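Local coordinates for TRAP dicarboxylate transporter-DctP subunit (Desulfovibrio desulfuricans subsp. desulfuricans, PDB 4NHB), which binds sn-glycerol-3-phosphate and probably delivers it in the periplasm to a TRAP-type membrane transporter, at residues A[142-147]-A[264-269]. Sequence-based numbering, arbitrary orientation.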
# COMPACT_ATOMS: atom_id res chain seq x y z
N THR A 142 11.43 6.27 -6.23
CA THR A 142 10.22 5.47 -6.34
C THR A 142 10.09 4.89 -7.75
O THR A 142 9.92 5.64 -8.71
CB THR A 142 9.04 6.39 -6.03
OG1 THR A 142 9.30 7.09 -4.80
CG2 THR A 142 7.74 5.60 -5.91
N LEU A 143 10.18 3.58 -7.91
CA LEU A 143 10.27 2.99 -9.26
C LEU A 143 8.93 2.64 -9.89
O LEU A 143 8.83 2.45 -11.11
CB LEU A 143 11.14 1.73 -9.23
CG LEU A 143 12.65 1.90 -8.98
CD1 LEU A 143 13.35 0.54 -8.81
CD2 LEU A 143 13.31 2.71 -10.11
N ASN A 144 7.89 2.49 -9.08
CA ASN A 144 6.60 2.15 -9.64
C ASN A 144 5.49 2.44 -8.63
O ASN A 144 5.75 2.98 -7.55
CB ASN A 144 6.60 0.69 -10.12
CG ASN A 144 6.77 -0.33 -8.99
OD1 ASN A 144 6.72 -0.00 -7.80
ND2 ASN A 144 7.03 -1.58 -9.37
N ALA A 145 4.26 2.10 -9.00
CA ALA A 145 3.11 2.14 -8.09
C ALA A 145 2.16 0.99 -8.47
O ALA A 145 1.96 0.71 -9.64
CB ALA A 145 2.43 3.45 -8.19
N PHE A 146 1.60 0.30 -7.49
CA PHE A 146 0.77 -0.83 -7.80
C PHE A 146 -0.16 -1.03 -6.62
O PHE A 146 0.13 -0.61 -5.49
CB PHE A 146 1.62 -2.07 -8.11
CG PHE A 146 2.57 -2.48 -7.00
CD1 PHE A 146 2.15 -3.25 -5.93
CD2 PHE A 146 3.90 -2.07 -7.02
CE1 PHE A 146 3.04 -3.61 -4.92
CE2 PHE A 146 4.79 -2.43 -6.02
CZ PHE A 146 4.35 -3.20 -4.96
N PRO A 147 -1.30 -1.67 -6.86
CA PRO A 147 -2.25 -1.72 -5.75
C PRO A 147 -2.08 -2.98 -4.87
O PRO A 147 -1.64 -4.03 -5.35
CB PRO A 147 -3.59 -1.82 -6.46
CG PRO A 147 -3.26 -2.60 -7.74
CD PRO A 147 -1.87 -2.15 -8.13
N ARG A 264 7.21 -3.74 -15.45
CA ARG A 264 6.55 -5.01 -15.77
C ARG A 264 5.90 -5.66 -14.54
O ARG A 264 4.77 -6.15 -14.60
CB ARG A 264 7.53 -5.99 -16.43
CG ARG A 264 8.28 -5.47 -17.65
CD ARG A 264 7.84 -6.13 -18.97
NE ARG A 264 7.91 -7.60 -19.01
CZ ARG A 264 8.96 -8.33 -19.42
NH1 ARG A 264 10.08 -7.75 -19.82
NH2 ARG A 264 8.89 -9.66 -19.41
N SER A 265 6.63 -5.67 -13.43
CA SER A 265 6.14 -6.20 -12.19
C SER A 265 4.89 -5.44 -11.71
O SER A 265 3.89 -6.05 -11.35
CB SER A 265 7.23 -6.14 -11.12
OG SER A 265 6.64 -6.51 -9.92
N ALA A 266 4.92 -4.11 -11.72
CA ALA A 266 3.75 -3.33 -11.34
C ALA A 266 2.57 -3.66 -12.23
O ALA A 266 1.43 -3.84 -11.77
CB ALA A 266 4.08 -1.86 -11.45
N ASP A 267 2.84 -3.72 -13.52
CA ASP A 267 1.79 -4.04 -14.51
C ASP A 267 1.10 -5.40 -14.20
O ASP A 267 -0.13 -5.54 -14.31
CB ASP A 267 2.36 -3.97 -15.94
CG ASP A 267 2.50 -2.52 -16.45
OD1 ASP A 267 2.17 -1.55 -15.71
OD2 ASP A 267 2.96 -2.30 -17.58
N ASP A 268 1.88 -6.38 -13.78
CA ASP A 268 1.37 -7.70 -13.44
C ASP A 268 0.43 -7.62 -12.24
O ASP A 268 -0.63 -8.24 -12.20
CB ASP A 268 2.52 -8.64 -13.10
CG ASP A 268 3.32 -9.08 -14.35
OD1 ASP A 268 2.86 -8.86 -15.48
OD2 ASP A 268 4.41 -9.64 -14.18
N VAL A 269 0.84 -6.84 -11.23
CA VAL A 269 0.07 -6.74 -9.98
C VAL A 269 -1.27 -6.00 -10.23
O VAL A 269 -2.34 -6.43 -9.71
CB VAL A 269 0.86 -6.03 -8.90
CG1 VAL A 269 -0.02 -5.81 -7.69
CG2 VAL A 269 2.15 -6.81 -8.52
O HOH W 1 6.33 -4.28 -8.08
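F146 packs against A266 and V269, and N144 against A266, where the long helix 252-286 lies over the start of strand 146-155, a helix-on-sheet contact within the periplasmic binding protein fold of a TRAP solute receptor. A266 turns its methyl toward segment 142-147, and this small residue lets the backbones draw close. Its CB sits 4.2 Å from CB of F146, 3.6 Å from ND2 of N144 and 3.8 Å from the carbonyl O of A145, an oxygen that accepts a hydrogen bond from the indole of W270. One turn on, the branched V269 reaches two neighbours with a single methyl: CG1, anti to the backbone N (chi1 174°), lies 3.8 Å from CD1 of F146 and in van der Waals contact, 3.4 Å, with the carbonyl O of P147. F146 also touches H238, a residue that binds sn-glycerol-3-phosphate, consistent with a second-shell position.

No direct hydrogen bond joins the segments. The buried N144 amide suits opposite needs: OD1 accepts from the backbone N of L240, while ND2 donates to the carbonyl O of A262. A water links the segments, accepting from ND2 of N144 at 3.1 Å and donating to OG of S265 at 2.9 Å, a hydroxyl also bonded to the carbonyl O of G46.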